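Local coordinates for protein sialyltransferase 0160 (Photobacterium damselae, PDB 4R84) that transfers sialic acid from its CMP-activated donor to a glycan acceptor, probably forming alpha-2,6 linkages, with a glycosyltransferase fold of the GT-B group, at residues A[40-45]-A[193-198]; A[140-143]-A[149-152]; A[251-256]-A[310-315]. One frame throughout, in Å; residues are numbered along the deposited sequence.

From the N terminus the chain runs through the small beta domain, and residues 40-45 make a turn at the end of strand 31-41. Interaction 1 joins this turn to residues 193-198, closing a long loop and tying the beta domain to the start of strand 197-204. Interaction 2 is nested inside that loop. It links helix 129-144 to the next strand, 149-154. Both contacts reach the same mixed sheet. Their centres lie about 16 Å apart, and their nearest atoms about 7 Å, so the two do not touch. Interaction 3 opens only after both have closed. It packs helix 252-267 against helix 307-313, with its centre about 37 Å from that of interaction 1.

Interaction 1: residues A[40-45]-A[193-198]; sequences VVETET and SKNRLN
Glu42 reaches from a type II turn to Asn195 and Arg196, and its carboxylate makes all the direct polar bonds of the contact. The charged part is a salt bridge with Arg196. NE and NH2 of Arg196 both donate to one oxygen, OE2 of Glu42, at 3.0 and 2.9 Å. That oxygen sits at the guanidinium edge, close to its plane. The carboxylate is turned 66° from this plane, and both nitrogens meet OE2 from the same face, above the carboxylate. The bend of the Arg196 chain at chi3 (-67°) presents the NE side to Glu42.

The neutral part is a nearly straight hydrogen bond. Asn195 ND2 donates to Glu42 OE1 at 2.9 Å, on the syn side and with an N-H...O angle of 169°. A water adds a further donor to OE1. It also accepts a weak bond from the backbone N of Asn195. A second water lies between Lys194 NZ and Thr43 OG1, its bond to the threonine weak.

Outside partners complete the network. Leu88 N donates to Glu42 OE2, Asn195 ND2 also binds Leu88 O, and Arg196 NH1 forms a salt bridge with Asp91. Glu42 is buried, so these donors probably offset its buried charge. This is a polar interdomain contact, between a turn of the N-terminal beta domain and the loop leading into strand 197-204 of the Rossmann-like sheet.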
loop_
_atom_site.group_PDB
_atom_site.type_symbol
_atom_site.label_atom_id
_atom_site.label_comp_id
_atom_site.label_asym_id
_atom_site.label_seq_id
_atom_site.Cartn_x
_atom_site.Cartn_y
_atom_site.Cartn_z
ATOM N N VAL A 40 -12.188 22.805 -4.895
ATOM C CA VAL A 40 -13.590 22.578 -4.573
ATOM C C VAL A 40 -14.149 21.596 -5.591
ATOM O O VAL A 40 -14.101 21.831 -6.807
ATOM C CB VAL A 40 -14.414 23.896 -4.558
ATOM C CG1 VAL A 40 -15.819 23.659 -3.979
ATOM C CG2 VAL A 40 -13.691 24.989 -3.751
ATOM N N VAL A 41 -14.666 20.473 -5.100
ATOM C CA VAL A 41 -15.231 19.471 -5.975
ATOM C C VAL A 41 -16.525 19.999 -6.570
ATOM O O VAL A 41 -17.300 20.649 -5.872
ATOM C CB VAL A 41 -15.488 18.157 -5.217
ATOM C CG1 VAL A 41 -16.182 17.146 -6.119
ATOM C CG2 VAL A 41 -14.155 17.616 -4.716
ATOM N N GLU A 42 -16.723 19.750 -7.859
ATOM C CA GLU A 42 -17.977 20.131 -8.536
ATOM C C GLU A 42 -19.201 19.784 -7.689
ATOM O O GLU A 42 -19.305 18.677 -7.172
ATOM C CB GLU A 42 -18.081 19.434 -9.898
ATOM C CG GLU A 42 -17.077 19.916 -10.918
ATOM C CD GLU A 42 -17.259 19.314 -12.300
ATOM O OE1 GLU A 42 -17.918 18.253 -12.462
ATOM O OE2 GLU A 42 -16.744 19.924 -13.254
ATOM N N THR A 43 -20.113 20.749 -7.595
ATOM C CA THR A 43 -21.375 20.721 -6.829
ATOM C C THR A 43 -21.214 20.906 -5.316
ATOM O O THR A 43 -22.208 21.125 -4.624
ATOM C CB THR A 43 -22.217 19.412 -7.057
ATOM O OG1 THR A 43 -21.691 18.339 -6.275
ATOM C CG2 THR A 43 -22.295 19.027 -8.538
ATOM N N GLU A 44 -19.990 20.876 -4.797
ATOM C CA GLU A 44 -19.789 21.082 -3.363
ATOM C C GLU A 44 -19.623 22.571 -3.036
ATOM O O GLU A 44 -19.399 23.392 -3.923
ATOM C CB GLU A 44 -18.581 20.252 -2.870
ATOM C CG GLU A 44 -18.794 18.747 -3.079
ATOM C CD GLU A 44 -17.824 17.869 -2.309
ATOM O OE1 GLU A 44 -16.887 18.397 -1.681
ATOM O OE2 GLU A 44 -18.018 16.632 -2.329
ATOM N N THR A 45 -19.747 22.909 -1.756
ATOM C CA THR A 45 -19.757 24.295 -1.305
ATOM C C THR A 45 -18.473 24.649 -0.541
ATOM O O THR A 45 -17.952 23.848 0.241
ATOM C CB THR A 45 -20.992 24.558 -0.418
ATOM O OG1 THR A 45 -22.188 24.342 -1.184
ATOM C CG2 THR A 45 -20.996 25.992 0.129
ATOM N N SER A 193 -22.926 8.713 -12.749
ATOM C CA SER A 193 -23.631 9.651 -11.877
ATOM C C SER A 193 -22.948 11.023 -11.772
ATOM O O SER A 193 -23.510 11.976 -11.207
ATOM C CB SER A 193 -23.776 9.049 -10.478
ATOM O OG SER A 193 -22.562 9.152 -9.753
ATOM N N LYS A 194 -21.736 11.123 -12.313
ATOM C CA LYS A 194 -20.935 12.348 -12.189
ATOM C C LYS A 194 -20.767 13.077 -13.517
ATOM O O LYS A 194 -20.743 12.465 -14.580
ATOM C CB LYS A 194 -19.535 12.030 -11.620
ATOM C CG LYS A 194 -19.528 11.282 -10.299
ATOM C CD LYS A 194 -20.192 12.092 -9.185
ATOM C CE LYS A 194 -20.003 11.413 -7.837
ATOM N NZ LYS A 194 -20.781 12.079 -6.748
ATOM N N ASN A 195 -20.630 14.393 -13.453
ATOM C CA ASN A 195 -20.363 15.186 -14.644
ATOM C C ASN A 195 -18.982 14.884 -15.226
ATOM O O ASN A 195 -18.808 14.787 -16.450
ATOM C CB ASN A 195 -20.499 16.675 -14.305
ATOM C CG ASN A 195 -20.020 17.574 -15.413
ATOM O OD1 ASN A 195 -20.633 17.641 -16.485
ATOM N ND2 ASN A 195 -18.959 18.327 -15.142
ATOM N N ARG A 196 -18.009 14.752 -14.332
ATOM C CA ARG A 196 -16.638 14.358 -14.672
ATOM C C ARG A 196 -16.114 13.468 -13.559
ATOM O O ARG A 196 -16.599 13.559 -12.439
ATOM C CB ARG A 196 -15.725 15.587 -14.830
ATOM C CG ARG A 196 -15.968 16.454 -16.039
ATOM C CD ARG A 196 -14.872 17.504 -16.161
ATOM N NE ARG A 196 -14.888 18.487 -15.075
ATOM C CZ ARG A 196 -13.793 18.966 -14.477
ATOM N NH1 ARG A 196 -12.594 18.508 -14.820
ATOM N NH2 ARG A 196 -13.895 19.869 -13.502
ATOM N N LEU A 197 -15.130 12.618 -13.842
ATOM C CA LEU A 197 -14.576 11.773 -12.789
ATOM C C LEU A 197 -13.096 11.469 -13.006
ATOM O O LEU A 197 -12.695 11.117 -14.111
ATOM C CB LEU A 197 -15.367 10.456 -12.695
ATOM C CG LEU A 197 -14.869 9.484 -11.613
ATOM C CD1 LEU A 197 -15.144 10.081 -10.224
ATOM C CD2 LEU A 197 -15.534 8.115 -11.787
ATOM N N ASN A 198 -12.300 11.627 -11.945
ATOM C CA ASN A 198 -10.944 11.093 -11.896
ATOM C C ASN A 198 -10.944 9.799 -11.100
ATOM O O ASN A 198 -11.523 9.724 -10.015
ATOM C CB ASN A 198 -9.976 12.081 -11.249
ATOM C CG ASN A 198 -9.694 13.278 -12.128
ATOM O OD1 ASN A 198 -9.588 13.158 -13.349
ATOM N ND2 ASN A 198 -9.591 14.443 -11.513
HETATM O O HOH W 1 -18.822 16.084 -11.110
HETATM O O HOH W 2 -21.889 15.090 -7.035
#

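Interaction 2: residues A[140-143]-A[149-152]; sequences QAKD and QRFV
This is a buried helix-to-strand contact inside a beta-alpha-beta unit of the Rossmann-like domain. Strand 106-125 leads into helix 129-144, which crosses over to the parallel strand 149-154. Arg150 reaches from the strand to the last turn of the helix. Ala141 and Lys142 receive it there.

The Arg150 chain is extended from CG to NE (chi2 -174°, chi3 169°). This carries the guanidinium away from the strand to the helix backbone. The group approaches at a slant to the peptide between Ala141 and Lys142. Its NH1 end lies alongside Lys142, 3.9 Å from CB. The two side chains cross at about a right angle. The lysine chain then bends at chi2 and leads away, and its NZ bonds to Lys166 O. The two like charges stay apart, with NZ of Lys142 6.5 Å from NH1 of Arg150.

The main polar partners of Arg150 lie outside the helix. NE forms a salt bridge with Glu121 of strand 106-125, and NH1 bonds to Leu167 O. These two partners probably fix the turn of the guanidinium and offset its buried charge. Glu121 also pairs through its backbone with Gln149 and Phe151. At the helix, NH2 of Arg150 packs close to Ala141, 3.2 Å from its CB and 3.0 Å from its carbonyl O.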
loop_
_atom_site.group_PDB
_atom_site.type_symbol
_atom_site.label_atom_id
_atom_site.label_comp_id
_atom_site.label_asym_id
_atom_site.label_seq_id
_atom_site.Cartn_x
_atom_site.Cartn_y
_atom_site.Cartn_z
ATOM N N GLN A 140 -4.593 8.625 5.714
ATOM C CA GLN A 140 -4.100 9.968 5.409
ATOM C C GLN A 140 -5.078 10.704 4.496
ATOM O O GLN A 140 -5.379 11.879 4.700
ATOM C CB GLN A 140 -2.739 9.923 4.715
ATOM C CG GLN A 140 -1.587 9.288 5.522
ATOM C CD GLN A 140 -0.403 8.912 4.623
ATOM O OE1 GLN A 140 -0.543 8.817 3.404
ATOM N NE2 GLN A 140 0.760 8.690 5.224
ATOM N N ALA A 141 -5.547 10.002 3.474
ATOM C CA ALA A 141 -6.369 10.622 2.427
ATOM C C ALA A 141 -7.760 11.034 2.895
ATOM O O ALA A 141 -8.361 11.956 2.320
ATOM C CB ALA A 141 -6.475 9.676 1.218
ATOM N N LYS A 142 -8.295 10.346 3.901
ATOM C CA LYS A 142 -9.584 10.723 4.464
ATOM C C LYS A 142 -9.489 12.128 5.056
ATOM O O LYS A 142 -10.445 12.910 4.996
ATOM C CB LYS A 142 -10.046 9.718 5.525
ATOM C CG LYS A 142 -11.243 10.211 6.338
ATOM C CD LYS A 142 -12.473 10.404 5.475
ATOM C CE LYS A 142 -13.557 11.187 6.220
ATOM N NZ LYS A 142 -13.804 10.724 7.615
ATOM N N ASP A 143 -8.338 12.445 5.641
ATOM C CA ASP A 143 -8.139 13.769 6.214
ATOM C C ASP A 143 -7.807 14.788 5.147
ATOM O O ASP A 143 -8.304 15.913 5.196
ATOM C CB ASP A 143 -7.041 13.758 7.280
ATOM C CG ASP A 143 -7.559 13.344 8.642
ATOM O OD1 ASP A 143 -8.606 12.659 8.707
ATOM O OD2 ASP A 143 -6.941 13.749 9.652
ATOM N N GLN A 149 -14.684 9.406 -2.456
ATOM C CA GLN A 149 -15.245 8.088 -2.209
ATOM C C GLN A 149 -14.178 7.027 -2.508
ATOM O O GLN A 149 -13.340 7.210 -3.388
ATOM C CB GLN A 149 -16.479 7.866 -3.083
ATOM C CG GLN A 149 -17.175 6.543 -2.860
ATOM C CD GLN A 149 -17.698 6.397 -1.453
ATOM O OE1 GLN A 149 -18.197 7.364 -0.853
ATOM N NE2 GLN A 149 -17.571 5.187 -0.901
ATOM N N ARG A 150 -14.217 5.932 -1.754
ATOM C CA ARG A 150 -13.246 4.853 -1.901
ATOM C C ARG A 150 -13.980 3.544 -2.073
ATOM O O ARG A 150 -14.895 3.245 -1.309
ATOM C CB ARG A 150 -12.319 4.770 -0.682
ATOM C CG ARG A 150 -11.625 6.097 -0.367
ATOM C CD ARG A 150 -10.567 6.065 0.766
ATOM N NE ARG A 150 -9.901 7.355 0.651
ATOM C CZ ARG A 150 -10.332 8.489 1.201
ATOM N NH1 ARG A 150 -11.334 8.499 2.076
ATOM N NH2 ARG A 150 -9.701 9.612 0.921
ATOM N N PHE A 151 -13.588 2.780 -3.092
ATOM C CA PHE A 151 -14.117 1.433 -3.278
ATOM C C PHE A 151 -12.993 0.480 -2.942
ATOM O O PHE A 151 -11.923 0.607 -3.518
ATOM C CB PHE A 151 -14.577 1.198 -4.711
ATOM C CG PHE A 151 -15.833 1.948 -5.094
ATOM C CD1 PHE A 151 -16.535 2.696 -4.165
ATOM C CD2 PHE A 151 -16.338 1.833 -6.376
ATOM C CE1 PHE A 151 -17.706 3.365 -4.522
ATOM C CE2 PHE A 151 -17.523 2.516 -6.748
ATOM C CZ PHE A 151 -18.198 3.264 -5.811
ATOM N N VAL A 152 -13.240 -0.481 -2.053
ATOM C CA VAL A 152 -12.154 -1.328 -1.538
ATOM C C VAL A 152 -12.481 -2.815 -1.633
ATOM O O VAL A 152 -13.490 -3.281 -1.095
ATOM C CB VAL A 152 -11.817 -0.988 -0.069
ATOM C CG1 VAL A 152 -10.701 -1.925 0.447
ATOM C CG2 VAL A 152 -11.353 0.482 0.094
#

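Interaction 3: residues A[251-256]-A[310-315]; sequences NKIETL and RDYLGS
Tyr312 has CG anti to its own backbone nitrogen (chi1 -174°), and this swings the ring across to helix 252-267. On that helix, Ile253 has chi1 -65°, which puts CG2 rather than CG1 opposite the nitrogen. CG2 is the branch that meets the tyrosine. Leu256 (chi1 -87°) brings CD1 to the CD2 and CE2 side of the same ring.

The contact across the two segments is apolar. Ile253 CG2 touches Tyr312 CD1 at 3.7 Å and lies slightly farther from CG. The isoleucine and the tyrosine run alongside each other, pointing opposite ways. Ile253 CD1 also approaches Tyr312 CB, at 4.2 Å. Leu256 meets the other side of the ring: its CD1 is 3.7 Å from both CD2 and CE2 of Tyr312. Its CB lies 4.1 Å from CE2. Both aliphatic groups come at the ring on a slant. Tyr312 is thus the shared partner, with Ile253 near the CD1 position and Leu256 along the CD2 and CE2 side.

The phenol end has a polar partner outside the segments. Tyr312 OH is hydrogen-bonded to Asn283 OD1, and Asn283 ND2 donates to Leu256 O. One asparagine therefore joins the tyrosine tip to the backbone of the opposing helix. His285 stacks edge-to-face with the Tyr312 ring, and its NE2 bonds to Tyr312 O. Tyr312 also touches Glu257 and Val260 of helix 252-267.

The contact lies at the start of helix 252-267 and near the C-terminal end of helix 307-313. This is helix-to-helix packing at the periphery of the GT-B transferase, with a tyrosine from one helix packed on an isoleucine and a leucine of the other.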
loop_
_atom_site.group_PDB
_atom_site.type_symbol
_atom_site.label_atom_id
_atom_site.label_comp_id
_atom_site.label_asym_id
_atom_site.label_seq_id
_atom_site.Cartn_x
_atom_site.Cartn_y
_atom_site.Cartn_z
ATOM N N ASN A 251 17.162 -9.054 -25.226
ATOM C CA ASN A 251 16.416 -7.930 -25.782
ATOM C C ASN A 251 15.193 -7.569 -24.951
ATOM O O ASN A 251 14.183 -7.142 -25.508
ATOM C CB ASN A 251 15.956 -8.250 -27.207
ATOM C CG ASN A 251 17.012 -8.968 -28.016
ATOM O OD1 ASN A 251 18.168 -8.545 -28.070
ATOM N ND2 ASN A 251 16.625 -10.081 -28.630
ATOM N N LYS A 252 15.277 -7.742 -23.633
ATOM C CA LYS A 252 14.072 -7.694 -22.805
ATOM C C LYS A 252 13.429 -6.301 -22.722
ATOM O O LYS A 252 12.204 -6.194 -22.701
ATOM C CB LYS A 252 14.364 -8.223 -21.391
ATOM C CG LYS A 252 15.460 -7.497 -20.634
ATOM C CD LYS A 252 15.700 -8.160 -19.275
ATOM C CE LYS A 252 16.556 -7.293 -18.357
ATOM N NZ LYS A 252 17.985 -7.217 -18.815
ATOM N N ILE A 253 14.230 -5.238 -22.669
ATOM C CA ILE A 253 13.650 -3.892 -22.619
ATOM C C ILE A 253 13.063 -3.522 -23.982
ATOM O O ILE A 253 11.997 -2.915 -24.060
ATOM C CB ILE A 253 14.668 -2.830 -22.166
ATOM C CG1 ILE A 253 15.088 -3.102 -20.724
ATOM C CG2 ILE A 253 14.079 -1.433 -22.271
ATOM C CD1 ILE A 253 13.926 -3.275 -19.768
ATOM N N GLU A 254 13.752 -3.899 -25.054
ATOM C CA GLU A 254 13.220 -3.692 -26.398
ATOM C C GLU A 254 11.866 -4.377 -26.560
ATOM O O GLU A 254 10.939 -3.822 -27.159
ATOM C CB GLU A 254 14.193 -4.227 -27.447
ATOM C CG GLU A 254 13.788 -3.929 -28.871
ATOM C CD GLU A 254 14.753 -4.529 -29.871
ATOM O OE1 GLU A 254 15.957 -4.608 -29.550
ATOM O OE2 GLU A 254 14.306 -4.939 -30.964
ATOM N N THR A 255 11.751 -5.582 -26.014
ATOM C CA THR A 255 10.483 -6.295 -26.059
ATOM C C THR A 255 9.432 -5.533 -25.238
ATOM O O THR A 255 8.291 -5.370 -25.689
ATOM C CB THR A 255 10.639 -7.731 -25.555
ATOM O OG1 THR A 255 11.598 -8.406 -26.382
ATOM C CG2 THR A 255 9.316 -8.473 -25.627
ATOM N N LEU A 256 9.822 -5.037 -24.065
ATOM C CA LEU A 256 8.919 -4.230 -23.239
ATOM C C LEU A 256 8.370 -3.033 -24.004
ATOM O O LEU A 256 7.152 -2.825 -24.068
ATOM C CB LEU A 256 9.624 -3.711 -21.987
ATOM C CG LEU A 256 9.668 -4.576 -20.740
ATOM C CD1 LEU A 256 10.108 -3.738 -19.554
ATOM C CD2 LEU A 256 8.313 -5.211 -20.498
ATOM N N ARG A 310 15.796 -0.603 -14.595
ATOM C CA ARG A 310 15.900 0.582 -13.744
ATOM C C ARG A 310 15.781 1.867 -14.557
ATOM O O ARG A 310 15.011 2.789 -14.211
ATOM C CB ARG A 310 17.239 0.587 -13.004
ATOM C CG ARG A 310 17.428 1.783 -12.098
ATOM C CD ARG A 310 18.842 1.850 -11.600
ATOM N NE ARG A 310 19.798 1.918 -12.708
ATOM C CZ ARG A 310 21.107 1.762 -12.560
ATOM N NH1 ARG A 310 21.603 1.509 -11.355
ATOM N NH2 ARG A 310 21.913 1.833 -13.611
ATOM N N ASP A 311 16.515 1.904 -15.659
ATOM C CA ASP A 311 16.495 3.065 -16.543
ATOM C C ASP A 311 15.145 3.217 -17.230
ATOM O O ASP A 311 14.657 4.332 -17.405
ATOM C CB ASP A 311 17.605 2.965 -17.588
ATOM C CG ASP A 311 18.990 3.041 -16.974
ATOM O OD1 ASP A 311 19.109 3.549 -15.836
ATOM O OD2 ASP A 311 19.957 2.592 -17.627
ATOM N N TYR A 312 14.547 2.086 -17.594
ATOM C CA TYR A 312 13.261 2.066 -18.293
ATOM C C TYR A 312 12.134 2.577 -17.410
ATOM O O TYR A 312 11.219 3.247 -17.890
ATOM C CB TYR A 312 12.933 0.647 -18.771
ATOM C CG TYR A 312 11.693 0.548 -19.634
ATOM C CD1 TYR A 312 11.690 1.042 -20.929
ATOM C CD2 TYR A 312 10.522 -0.033 -19.150
ATOM C CE1 TYR A 312 10.566 0.957 -21.723
ATOM C CE2 TYR A 312 9.392 -0.130 -19.937
ATOM C CZ TYR A 312 9.420 0.366 -21.232
ATOM O OH TYR A 312 8.308 0.286 -22.041
ATOM N N LEU A 313 12.175 2.228 -16.129
ATOM C CA LEU A 313 11.141 2.706 -15.204
ATOM C C LEU A 313 11.409 4.137 -14.782
ATOM O O LEU A 313 10.472 4.924 -14.585
ATOM C CB LEU A 313 11.073 1.822 -13.962
ATOM C CG LEU A 313 10.723 0.354 -14.200
ATOM C CD1 LEU A 313 10.654 -0.408 -12.894
ATOM C CD2 LEU A 313 9.391 0.278 -14.919
ATOM N N GLY A 314 12.690 4.469 -14.640
ATOM C CA GLY A 314 13.076 5.818 -14.270
ATOM C C GLY A 314 12.441 6.284 -12.973
ATOM O O GLY A 314 12.441 5.565 -11.965
ATOM N N SER A 315 11.877 7.487 -13.002
ATOM C CA SER A 315 11.342 8.089 -11.791
ATOM C C SER A 315 10.064 7.405 -11.296
ATOM O O SER A 315 9.628 7.665 -10.178
ATOM C CB SER A 315 11.069 9.574 -12.019
ATOM O OG SER A 315 10.165 9.766 -13.092
#